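Side-chain contacts in molybdate-binding protein MolA (Haemophilus influenzae, PDB 3PSH), which binds molybdate and tungstate in the periplasm and serves the MolBCA ABC transporter in low-affinity molybdate import: residues 142-147 and 159-164; 185-188 and 194-197; 281-286 and 312-317. All blocks are in the same frame, centred on the assembly; numbering follows the deposited sequence.

How the contacts relate
The three contacts follow one another along the chain without overlap. Contacts 1 and 3 are neighbours, with centres about 11 Å apart, and they touch through Leu160 against Tyr314, Ala164 against Pro283 and a salt bridge from Glu159 to Lys317. Together they join four helices, 132-151, 154-165, 283-297 and 307-319. Contact 2 lies on the opposite side of the chain's centre from contact 1, about 27 Å away, and about 23 Å from contact 3, all between centres; it joins inner strand 184-188 of the second parallel sheet to strand 194-196. Of the three, it alone contains a residue that binds molybdate, Tyr196; contacts 1 and 3 are helix packing.

Contact 1 of 3, residues 142-147 and 159-164; sequences QGIELI and ELVKAA
Glu145 divides its side chain between two tasks: OE2 forms a salt bridge with Lys141 on the same helix, while the aliphatic CG lies beside Val161 CG2 at 4.3 Å. That brush with Val161 borders a small apolar contact in which Ile144 does most of the work. With CG2 anti to its backbone N and CG1 anti to the carbonyl carbon (chi1 -69°), Ile144 sends two branches across. CG2 meets Val161 CG2 at 3.7 Å and Leu160 CD2 at 3.9 Å, and CD1 comes within 4.0 Å of Leu160 CG. The isoleucine and valine slide past each other in opposite directions, whereas Leu160 crosses Ile144 at about a right angle, so one residue is met by two differently oriented neighbours.

The segments run antiparallel, their axes 9.7 Å apart with 160° between their directions, as expected of a helical hairpin whose two helices are separated by a short turn. Around this hairpin, Ile144 also packs on Ile31 of helix 26-34, and Leu146 and Ile147 reach strand 109-112 of the N-terminal parallel sheet. Leu160 extends the same apolar layer to Tyr314 and Phe318 of helix 307-319.

Contact 2 of 3, residues 185-188 and 194-197; sequences RTYM and GTYG. With MOO (molybdate ion), chain B.
Residues 185-188 and 194-197 meet at a wide angle, 128° between strand directions, with Met188 and Thr195 as the closest pair of CA atoms. They belong to different sheets: 184-188 is an inner strand of a four-stranded parallel sheet of order 2-1-3-4, a Rossmann-like arrangement, while 194-196 pairs antiparallel with 222-224. A short loop connects them, and the Thr195 hydroxyl and two waters bridge to backbone atoms.

Thr195 is the centre of the polar network. Its hydroxyl, anti to the backbone N (chi1 -167°), donates to Met188 O at 2.7 Å, lying in the carbonyl plane on a lone pair with a C=O...O angle of 145°. The same OG1 accepts from a water, 2.8 Å away, which in turn accepts from Met188 N; two links thus tie one hydroxyl to both backbone polar atoms of Met188. Tyr187 and Thr195 approach obliquely, CE1 of the tyrosine 3.5 Å from Thr195 OG1, and a second water joins Tyr187 OH to Gly194 O.

Met188 and Tyr196 lie side by side, Met188 CG 3.9 Å from Tyr196 CD2, while Phe222 meets the tyrosine ring edge-to-face. His26, Gln27, Arg243, Gly279 and Tyr280 hydrogen-bond the molybdate. Gln241 NE2 bonds to Tyr196 OH, and that hydroxyl donates to molybdate O1 at 2.5 Å, near the ring plane at its edge.

Contact 3 of 3, residues 281-286 and 312-317; sequences PMPEAL and NDYYQK
Tyr314 leaves its helix with CB directed toward Glu284 and CG anti to the backbone N (chi1 -173°), a course that carries the ring across to the first turn of helix 283-297. Farther out, CE2 rests 3.6 Å from Glu284 CB, and CZ is 3.7 Å from both CB and CA of Glu284, so the outer half of the ring lies against the glutamate's root. At the tip, OH comes within 3.3 Å of Pro283 CB, the proline and tyrosine side chains crossing at about a right angle. Glu284 N is 3.1 Å from that OH, but the angle is too poor for a hydrogen bond; the hydroxyl donates instead to Gln34 OE1 of helix 26-34.

The place it reaches is a helix N-terminus: Met282 holds the N-cap position, its O accepting from Leu286 N at 3.2 Å, and Pro283 opens the first turn. The carboxylate plane of Glu284 sits 48° from the Tyr314 ring. Gln34 NE2 donates to Glu284 OE1, so the one amide of Gln34 bonds both Tyr314 and Glu284, accepting from the first and donating to the second, while OE2 takes a salt bridge from Lys276 and a hydrogen bond from Asn30 ND2.

Contact 1 of 3, residues 142-147 and 159-164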
ATOM      1  N   GLN A 142      13.688   1.897  -1.779  1.00 15.00           N
ATOM      2  CA  GLN A 142      14.282   3.275  -1.466  1.00 12.73           C
ATOM      3  C   GLN A 142      13.465   3.922  -0.313  1.00 13.57           C
ATOM      4  O   GLN A 142      13.995   4.548   0.625  1.00 16.44           O
ATOM      5  CB  GLN A 142      14.268   4.133  -2.712  1.00 13.32           C
ATOM      6  CG  GLN A 142      14.545   5.574  -2.481  1.00 17.26           C
ATOM      7  CD  GLN A 142      14.380   6.378  -3.743  1.00 17.24           C
ATOM      8  OE1 GLN A 142      13.304   6.803  -4.028  1.00 17.19           O
ATOM      9  NE2 GLN A 142      15.509   6.685  -4.457  1.00 23.50           N
ATOM     10  N   GLY A 143      12.118   3.731  -0.386  1.00 11.84           N
ATOM     11  CA  GLY A 143      11.271   4.278   0.661  1.00 11.19           C
ATOM     12  C   GLY A 143      11.455   3.693   2.036  1.00 11.86           C
ATOM     13  O   GLY A 143      11.488   4.380   3.047  1.00 12.76           O
ATOM     14  N   ILE A 144      11.449   2.361   2.063  1.00 11.20           N
ATOM     15  CA  ILE A 144      11.708   1.687   3.320  1.00 11.85           C
ATOM     16  C   ILE A 144      13.095   2.156   3.858  1.00 10.36           C
ATOM     17  O   ILE A 144      13.228   2.417   5.085  1.00 13.35           O
ATOM     18  CB  ILE A 144      11.620   0.099   3.181  1.00 10.84           C
ATOM     19  CG1 ILE A 144      10.161  -0.346   2.925  1.00 11.96           C
ATOM     20  CG2 ILE A 144      12.111  -0.543   4.520  1.00 15.23           C
ATOM     21  CD1 ILE A 144      10.120  -1.891   2.662  1.00 15.58           C
ATOM     22  N   GLU A 145      14.058   2.133   2.936  1.00 13.03           N
ATOM     23  CA  GLU A 145      15.430   2.595   3.405  1.00 12.96           C
ATOM     24  C   GLU A 145      15.417   3.961   4.004  1.00 14.65           C
ATOM     25  O   GLU A 145      16.105   4.220   5.062  1.00 14.20           O
ATOM     26  CB  GLU A 145      16.507   2.409   2.348  1.00 13.55           C
ATOM     27  CG  GLU A 145      16.684   0.916   1.971  1.00 16.25           C
ATOM     28  CD  GLU A 145      17.481   0.734   0.677  1.00 18.19           C
ATOM     29  OE1 GLU A 145      17.650   1.722  -0.060  1.00 24.17           O
ATOM     30  OE2 GLU A 145      17.850  -0.410   0.392  1.00 24.91           O
ATOM     31  N   LEU A 146      14.670   4.846   3.369  1.00 13.72           N
ATOM     32  CA  LEU A 146      14.608   6.315   3.841  1.00 13.12           C
ATOM     33  C   LEU A 146      13.900   6.406   5.194  1.00 15.32           C
ATOM     34  O   LEU A 146      14.385   7.053   6.088  1.00 14.31           O
ATOM     35  CB  LEU A 146      13.939   7.193   2.785  1.00 14.52           C
ATOM     36  CG  LEU A 146      13.571   8.629   3.252  1.00 12.16           C
ATOM     37  CD1 LEU A 146      14.975   9.389   3.543  1.00 19.21           C
ATOM     38  CD2 LEU A 146      12.840   9.375   2.013  1.00 15.96           C
ATOM     39  N   ILE A 147      12.740   5.738   5.341  1.00 12.05           N
ATOM     40  CA  ILE A 147      11.984   5.819   6.605  1.00 13.80           C
ATOM     41  C   ILE A 147      12.877   5.184   7.697  1.00 14.51           C
ATOM     42  O   ILE A 147      12.947   5.709   8.817  1.00 13.01           O
ATOM     43  CB  ILE A 147      10.631   5.068   6.446  1.00 13.58           C
ATOM     44  CG1 ILE A 147       9.843   5.746   5.324  1.00 14.53           C
ATOM     45  CG2 ILE A 147       9.908   4.979   7.794  1.00 16.49           C
ATOM     46  CD1 ILE A 147       8.620   4.954   4.723  1.00 12.81           C
ATOM     47  N   GLU A 159      16.160  -5.806   6.690  1.00 18.28           N
ATOM     48  CA  GLU A 159      15.512  -7.090   6.810  1.00 18.16           C
ATOM     49  C   GLU A 159      14.104  -7.047   6.179  1.00 16.53           C
ATOM     50  O   GLU A 159      13.587  -8.068   5.610  1.00 16.71           O
ATOM     51  CB  GLU A 159      15.353  -7.408   8.316  1.00 19.37           C
ATOM     52  CG  GLU A 159      16.740  -7.643   8.928  1.00 21.49           C
ATOM     53  CD  GLU A 159      16.794  -7.614  10.438  1.00 29.38           C
ATOM     54  OE1 GLU A 159      15.794  -7.157  11.100  1.00 26.20           O
ATOM     55  OE2 GLU A 159      17.910  -7.972  10.931  1.00 27.75           O
ATOM     56  N   LEU A 160      13.467  -5.887   6.327  1.00 14.82           N
ATOM     57  CA  LEU A 160      12.098  -5.674   5.785  1.00 15.54           C
ATOM     58  C   LEU A 160      12.123  -5.644   4.250  1.00 15.19           C
ATOM     59  O   LEU A 160      11.276  -6.335   3.554  1.00 15.37           O
ATOM     60  CB  LEU A 160      11.546  -4.320   6.323  1.00 15.09           C
ATOM     61  CG  LEU A 160      10.044  -4.172   5.901  1.00 13.11           C
ATOM     62  CD1 LEU A 160       9.069  -5.202   6.421  1.00 16.09           C
ATOM     63  CD2 LEU A 160       9.605  -2.820   6.538  1.00 14.26           C
ATOM     64  N   VAL A 161      13.143  -4.990   3.669  1.00 14.46           N
ATOM     65  CA  VAL A 161      13.317  -5.001   2.224  1.00 16.50           C
ATOM     66  C   VAL A 161      13.568  -6.442   1.725  1.00 15.98           C
ATOM     67  O   VAL A 161      12.954  -6.885   0.742  1.00 17.24           O
ATOM     68  CB  VAL A 161      14.488  -4.076   1.795  1.00 17.79           C
ATOM     69  CG1 VAL A 161      14.862  -4.302   0.281  1.00 18.63           C
ATOM     70  CG2 VAL A 161      14.087  -2.546   2.075  1.00 18.13           C
ATOM     71  N   LYS A 162      14.467  -7.134   2.385  1.00 15.62           N
ATOM     72  CA  LYS A 162      14.811  -8.529   1.975  1.00 14.40           C
ATOM     73  C   LYS A 162      13.525  -9.422   2.092  1.00 14.97           C
ATOM     74  O   LYS A 162      13.214 -10.170   1.126  1.00 16.59           O
ATOM     75  CB  LYS A 162      16.051  -9.105   2.794  1.00 15.86           C
ATOM     76  CG  LYS A 162      16.502 -10.472   2.189  1.00 27.54           C
ATOM     77  CD  LYS A 162      17.347 -11.421   3.069  1.00 36.59           C
ATOM     78  CE  LYS A 162      17.210 -12.892   2.508  1.00 40.82           C
ATOM     79  NZ  LYS A 162      15.755 -13.446   2.395  1.00 40.74           N
ATOM     80  N   ALA A 163      12.770  -9.301   3.208  1.00 14.31           N
ATOM     81  CA  ALA A 163      11.510 -10.049   3.336  1.00 12.98           C
ATOM     82  C   ALA A 163      10.522  -9.682   2.217  1.00 15.90           C
ATOM     83  O   ALA A 163       9.839 -10.601   1.644  1.00 16.53           O
ATOM     84  CB  ALA A 163      10.878  -9.888   4.664  1.00 12.45           C
ATOM     85  N   ALA A 164      10.406  -8.384   1.860  1.00 16.43           N
ATOM     86  CA  ALA A 164       9.390  -7.997   0.872  1.00 16.00           C
ATOM     87  C   ALA A 164       9.512  -8.772  -0.452  1.00 15.55           C
ATOM     88  O   ALA A 164       8.508  -9.064  -1.164  1.00 17.87           O
ATOM     89  CB  ALA A 164       9.503  -6.430   0.565  1.00 15.62           C
TER

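Contact 2 of 3, residues 185-188 and 194-197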
ATOM      1  N   ARG A 185      -8.360 -12.660 -15.726  1.00 15.52           N
ATOM      2  CA  ARG A 185      -8.889 -11.251 -15.751  1.00 15.96           C
ATOM      3  C   ARG A 185      -9.620 -10.915 -14.463  1.00 16.67           C
ATOM      4  O   ARG A 185     -10.665 -11.481 -14.146  1.00 16.49           O
ATOM      5  CB  ARG A 185      -9.800 -11.076 -16.946  1.00 15.91           C
ATOM      6  CG  ARG A 185      -8.906 -11.164 -18.253  1.00 17.60           C
ATOM      7  CD  ARG A 185      -9.714 -11.065 -19.572  1.00 19.81           C
ATOM      8  NE  ARG A 185     -10.657  -9.925 -19.560  1.00 22.57           N
ATOM      9  CZ  ARG A 185     -10.417  -8.615 -19.745  1.00 30.15           C
ATOM     10  NH1 ARG A 185      -9.161  -8.105 -19.954  1.00 27.24           N
ATOM     11  NH2 ARG A 185     -11.514  -7.799 -19.716  1.00 27.30           N
ATOM     12  N   THR A 186      -9.080  -9.883 -13.750  1.00 16.37           N
ATOM     13  CA  THR A 186      -9.411  -9.643 -12.377  1.00 15.15           C
ATOM     14  C   THR A 186      -9.749  -8.183 -12.194  1.00 14.23           C
ATOM     15  O   THR A 186      -9.201  -7.374 -12.969  1.00 13.86           O
ATOM     16  CB  THR A 186      -8.186 -10.057 -11.505  1.00 17.36           C
ATOM     17  OG1 THR A 186      -7.787 -11.429 -11.769  1.00 15.87           O
ATOM     18  CG2 THR A 186      -8.446  -9.927 -10.050  1.00 19.53           C
ATOM     19  N   TYR A 187     -10.622  -7.892 -11.224  1.00 13.52           N
ATOM     20  CA  TYR A 187     -11.058  -6.516 -11.046  1.00 14.58           C
ATOM     21  C   TYR A 187     -11.013  -6.215  -9.569  1.00 16.76           C
ATOM     22  O   TYR A 187     -11.521  -7.003  -8.763  1.00 16.85           O
ATOM     23  CB  TYR A 187     -12.519  -6.425 -11.521  1.00 13.13           C
ATOM     24  CG  TYR A 187     -13.128  -5.031 -11.302  1.00 14.16           C
ATOM     25  CD1 TYR A 187     -12.828  -3.967 -12.203  1.00 14.02           C
ATOM     26  CD2 TYR A 187     -14.020  -4.791 -10.247  1.00 16.29           C
ATOM     27  CE1 TYR A 187     -13.390  -2.672 -12.004  1.00 14.94           C
ATOM     28  CE2 TYR A 187     -14.584  -3.447 -10.053  1.00 14.32           C
ATOM     29  CZ  TYR A 187     -14.260  -2.446 -10.964  1.00 15.32           C
ATOM     30  OH  TYR A 187     -14.810  -1.233 -10.640  1.00 17.88           O
ATOM     31  N   MET A 188     -10.491  -5.020  -9.252  1.00 15.37           N
ATOM     32  CA  MET A 188     -10.451  -4.559  -7.880  1.00 14.88           C
ATOM     33  C   MET A 188     -11.654  -3.617  -7.611  1.00 15.26           C
ATOM     34  O   MET A 188     -11.699  -2.530  -8.121  1.00 15.22           O
ATOM     35  CB  MET A 188      -9.060  -3.892  -7.648  1.00 15.41           C
ATOM     36  CG  MET A 188      -8.961  -3.212  -6.358  1.00 18.12           C
ATOM     37  SD  MET A 188      -9.319  -4.211  -4.894  1.00 24.93           S
ATOM     38  CE  MET A 188      -8.152  -5.317  -5.004  1.00 19.17           C
ATOM     39  N   GLY A 194     -15.362   2.656  -7.209  1.00 18.32           N
ATOM     40  CA  GLY A 194     -13.942   3.113  -7.351  1.00 17.16           C
ATOM     41  C   GLY A 194     -13.106   1.894  -7.825  1.00 17.25           C
ATOM     42  O   GLY A 194     -13.364   0.744  -7.425  1.00 16.89           O
ATOM     43  N   THR A 195     -12.112   2.145  -8.670  1.00 15.49           N
ATOM     44  CA  THR A 195     -11.142   1.030  -8.987  1.00 15.48           C
ATOM     45  C   THR A 195      -9.800   1.628  -9.228  1.00 17.19           C
ATOM     46  O   THR A 195      -9.655   2.905  -9.241  1.00 18.60           O
ATOM     47  CB  THR A 195     -11.635   0.155 -10.172  1.00 14.60           C
ATOM     48  OG1 THR A 195     -10.843  -1.031 -10.199  1.00 15.71           O
ATOM     49  CG2 THR A 195     -11.340   0.834 -11.530  1.00 13.71           C
ATOM     50  N   TYR A 196      -8.807   0.794  -9.458  1.00 14.51           N
ATOM     51  CA  TYR A 196      -7.463   1.313  -9.857  1.00 14.59           C
ATOM     52  C   TYR A 196      -7.160   0.902 -11.243  1.00 16.31           C
ATOM     53  O   TYR A 196      -7.298  -0.290 -11.660  1.00 19.14           O
ATOM     54  CB  TYR A 196      -6.341   0.714  -8.999  1.00 14.65           C
ATOM     55  CG  TYR A 196      -6.487   1.018  -7.518  1.00 12.70           C
ATOM     56  CD1 TYR A 196      -5.646   1.953  -6.828  1.00 14.44           C
ATOM     57  CD2 TYR A 196      -7.434   0.313  -6.700  1.00 13.40           C
ATOM     58  CE1 TYR A 196      -5.755   2.135  -5.368  1.00 12.71           C
ATOM     59  CE2 TYR A 196      -7.574   0.579  -5.336  1.00 15.69           C
ATOM     60  CZ  TYR A 196      -6.782   1.511  -4.636  1.00 10.61           C
ATOM     61  OH  TYR A 196      -6.884   1.650  -3.283  1.00 17.03           O
ATOM     62  N   GLY A 197      -6.667   1.842 -12.000  1.00 15.84           N
ATOM     63  CA  GLY A 197      -6.286   1.549 -13.302  1.00 15.39           C
ATOM     64  C   GLY A 197      -4.741   1.510 -13.435  1.00 16.43           C
ATOM     65  O   GLY A 197      -4.034   1.081 -12.518  1.00 14.63           O
TER
HETATM   66 MO   MOO B   1      -3.594   3.364  -1.541  1.00 33.20          MO
HETATM   67  O1  MOO B   1      -4.605   2.357  -2.450  1.00 14.90           O
HETATM   68  O2  MOO B   1      -3.516   4.949  -2.210  1.00 20.52           O
HETATM   69  O3  MOO B   1      -2.014   2.730  -1.535  1.00 16.87           O
HETATM   70  O4  MOO B   1      -4.123   3.246   0.068  1.00 14.46           O
HETATM   71  O   HOH W   1     -15.647  -0.746  -8.254  1.00 20.34           O
HETATM   72  O   HOH W   2      -9.600  -3.254 -11.356  1.00 19.33           O

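Contact 3 of 3, residues 281-286 and 312-317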
ATOM      1  N   PRO A 281       2.830  -0.013  -3.155  1.00 12.59           N
ATOM      2  CA  PRO A 281       3.300  -1.311  -2.731  1.00 13.12           C
ATOM      3  C   PRO A 281       3.606  -1.265  -1.201  1.00 12.50           C
ATOM      4  O   PRO A 281       4.161  -0.257  -0.711  1.00 14.80           O
ATOM      5  CB  PRO A 281       4.584  -1.451  -3.497  1.00 11.61           C
ATOM      6  CG  PRO A 281       5.213   0.029  -3.599  1.00 12.21           C
ATOM      7  CD  PRO A 281       3.900   0.765  -3.892  1.00 12.15           C
ATOM      8  N   MET A 282       3.376  -2.389  -0.519  1.00 12.55           N
ATOM      9  CA  MET A 282       3.691  -2.514   0.890  1.00 13.91           C
ATOM     10  C   MET A 282       4.404  -3.825   1.021  1.00 14.17           C
ATOM     11  O   MET A 282       4.104  -4.764   0.255  1.00 11.83           O
ATOM     12  CB  MET A 282       2.404  -2.543   1.770  1.00 15.05           C
ATOM     13  CG  MET A 282       1.415  -1.389   1.657  1.00 14.14           C
ATOM     14  SD  MET A 282       1.736   0.010   2.856  1.00 15.30           S
ATOM     15  CE  MET A 282       3.476   0.343   2.608  1.00 15.65           C
ATOM     16  N   PRO A 283       5.403  -3.881   1.919  1.00 14.05           N
ATOM     17  CA  PRO A 283       6.279  -5.033   1.910  1.00 13.84           C
ATOM     18  C   PRO A 283       5.521  -6.317   2.124  1.00 14.70           C
ATOM     19  O   PRO A 283       5.909  -7.332   1.513  1.00 14.45           O
ATOM     20  CB  PRO A 283       7.244  -4.789   3.095  1.00 14.22           C
ATOM     21  CG  PRO A 283       6.561  -3.599   3.957  1.00 12.16           C
ATOM     22  CD  PRO A 283       5.747  -2.836   2.941  1.00 13.64           C
ATOM     23  N   GLU A 284       4.533  -6.326   3.012  1.00 12.84           N
ATOM     24  CA  GLU A 284       3.741  -7.577   3.220  1.00 13.56           C
ATOM     25  C   GLU A 284       2.900  -7.971   2.053  1.00 13.76           C
ATOM     26  O   GLU A 284       2.560  -9.161   1.915  1.00 14.32           O
ATOM     27  CB  GLU A 284       2.858  -7.505   4.503  1.00 14.82           C
ATOM     28  CG  GLU A 284       1.692  -6.491   4.458  1.00 13.75           C
ATOM     29  CD  GLU A 284       2.009  -5.025   4.716  1.00 14.73           C
ATOM     30  OE1 GLU A 284       3.201  -4.637   4.643  1.00 13.55           O
ATOM     31  OE2 GLU A 284       1.039  -4.273   4.993  1.00 14.61           O
ATOM     32  N   ALA A 285       2.518  -6.986   1.251  1.00 14.00           N
ATOM     33  CA  ALA A 285       1.687  -7.262   0.025  1.00 12.65           C
ATOM     34  C   ALA A 285       2.523  -8.025  -0.960  1.00 12.02           C
ATOM     35  O   ALA A 285       1.992  -8.972  -1.534  1.00 13.63           O
ATOM     36  CB  ALA A 285       1.215  -6.006  -0.568  1.00 10.45           C
ATOM     37  N   LEU A 286       3.794  -7.632  -1.163  1.00 11.59           N
ATOM     38  CA  LEU A 286       4.724  -8.472  -2.033  1.00 11.78           C
ATOM     39  C   LEU A 286       4.939  -9.839  -1.436  1.00 13.22           C
ATOM     40  O   LEU A 286       4.621 -10.896  -2.051  1.00 15.86           O
ATOM     41  CB  LEU A 286       6.115  -7.776  -2.236  1.00 12.93           C
ATOM     42  CG  LEU A 286       5.914  -6.647  -3.284  1.00 14.46           C
ATOM     43  CD1 LEU A 286       5.073  -5.364  -2.922  1.00 12.79           C
ATOM     44  CD2 LEU A 286       7.337  -6.194  -3.768  1.00 11.73           C
ATOM     45  N   ASN A 312       2.769 -16.303   9.481  1.00 19.02           N
ATOM     46  CA  ASN A 312       3.129 -16.278  10.910  1.00 21.41           C
ATOM     47  C   ASN A 312       4.549 -15.754  11.181  1.00 21.19           C
ATOM     48  O   ASN A 312       4.712 -14.847  12.052  1.00 20.35           O
ATOM     49  CB  ASN A 312       3.026 -17.633  11.569  1.00 23.99           C
ATOM     50  CG  ASN A 312       3.284 -17.532  13.084  1.00 30.15           C
ATOM     51  OD1 ASN A 312       2.515 -16.844  13.792  1.00 35.78           O
ATOM     52  ND2 ASN A 312       4.381 -18.151  13.577  1.00 31.94           N
ATOM     53  N   ASP A 313       5.539 -16.276  10.442  1.00 19.08           N
ATOM     54  CA  ASP A 313       6.935 -15.904  10.635  1.00 18.57           C
ATOM     55  C   ASP A 313       7.105 -14.344  10.402  1.00 16.54           C
ATOM     56  O   ASP A 313       7.812 -13.642  11.127  1.00 18.66           O
ATOM     57  CB  ASP A 313       7.861 -16.646   9.643  1.00 20.23           C
ATOM     58  CG  ASP A 313       7.995 -18.137   9.966  1.00 20.76           C
ATOM     59  OD1 ASP A 313       7.656 -18.485  11.116  1.00 26.02           O
ATOM     60  OD2 ASP A 313       8.349 -18.888   8.997  1.00 22.55           O
ATOM     61  N   TYR A 314       6.410 -13.871   9.355  1.00 16.02           N
ATOM     62  CA  TYR A 314       6.445 -12.482   8.951  1.00 15.85           C
ATOM     63  C   TYR A 314       5.772 -11.604  10.038  1.00 15.08           C
ATOM     64  O   TYR A 314       6.365 -10.534  10.427  1.00 15.03           O
ATOM     65  CB  TYR A 314       5.715 -12.290   7.585  1.00 13.97           C
ATOM     66  CG  TYR A 314       5.851 -10.835   6.968  1.00 12.30           C
ATOM     67  CD1 TYR A 314       6.689 -10.622   5.925  1.00 10.99           C
ATOM     68  CD2 TYR A 314       5.213  -9.775   7.568  1.00 15.10           C
ATOM     69  CE1 TYR A 314       6.865  -9.276   5.370  1.00 15.48           C
ATOM     70  CE2 TYR A 314       5.272  -8.499   7.043  1.00 12.42           C
ATOM     71  CZ  TYR A 314       6.159  -8.221   5.948  1.00 13.39           C
ATOM     72  OH  TYR A 314       6.337  -6.919   5.438  1.00 15.86           O
ATOM     73  N   TYR A 315       4.599 -12.006  10.493  1.00 16.20           N
ATOM     74  CA  TYR A 315       3.860 -11.231  11.503  1.00 15.96           C
ATOM     75  C   TYR A 315       4.664 -11.233  12.807  1.00 17.81           C
ATOM     76  O   TYR A 315       4.788 -10.177  13.407  1.00 16.84           O
ATOM     77  CB  TYR A 315       2.426 -11.693  11.713  1.00 16.94           C
ATOM     78  CG  TYR A 315       1.451 -10.990  10.822  1.00 16.10           C
ATOM     79  CD1 TYR A 315       1.510 -11.077   9.416  1.00 15.56           C
ATOM     80  CD2 TYR A 315       0.425 -10.187  11.364  1.00 16.04           C
ATOM     81  CE1 TYR A 315       0.520 -10.367   8.618  1.00 15.44           C
ATOM     82  CE2 TYR A 315      -0.578  -9.553  10.596  1.00 13.84           C
ATOM     83  CZ  TYR A 315      -0.493  -9.632   9.164  1.00 14.29           C
ATOM     84  OH  TYR A 315      -1.456  -8.919   8.465  1.00 13.99           O
ATOM     85  N   GLN A 316       5.295 -12.343  13.168  1.00 19.10           N
ATOM     86  CA  GLN A 316       5.962 -12.350  14.489  1.00 21.01           C
ATOM     87  C   GLN A 316       7.194 -11.424  14.404  1.00 20.68           C
ATOM     88  O   GLN A 316       7.478 -10.699  15.396  1.00 20.83           O
ATOM     89  CB  GLN A 316       6.383 -13.800  14.836  1.00 19.38           C
ATOM     90  CG  GLN A 316       5.155 -14.715  15.067  1.00 23.19           C
ATOM     91  CD  GLN A 316       4.467 -14.489  16.404  1.00 26.55           C
ATOM     92  OE1 GLN A 316       4.938 -13.746  17.248  1.00 27.67           O
ATOM     93  NE2 GLN A 316       3.260 -15.088  16.561  1.00 32.58           N
ATOM     94  N   LYS A 317       7.835 -11.378  13.207  1.00 19.83           N
ATOM     95  CA  LYS A 317       9.034 -10.549  12.994  1.00 19.89           C
ATOM     96  C   LYS A 317       8.752  -9.041  12.913  1.00 18.29           C
ATOM     97  O   LYS A 317       9.318  -8.239  13.720  1.00 19.17           O
ATOM     98  CB  LYS A 317       9.878 -11.015  11.803  1.00 19.25           C
ATOM     99  CG  LYS A 317      10.947 -10.033  11.418  1.00 22.06           C
ATOM    100  CD  LYS A 317      12.224 -10.228  12.242  1.00 25.80           C
ATOM    101  CE  LYS A 317      13.253  -9.146  11.859  1.00 23.97           C
ATOM    102  NZ  LYS A 317      14.335  -9.226  13.017  1.00 26.87           N
TER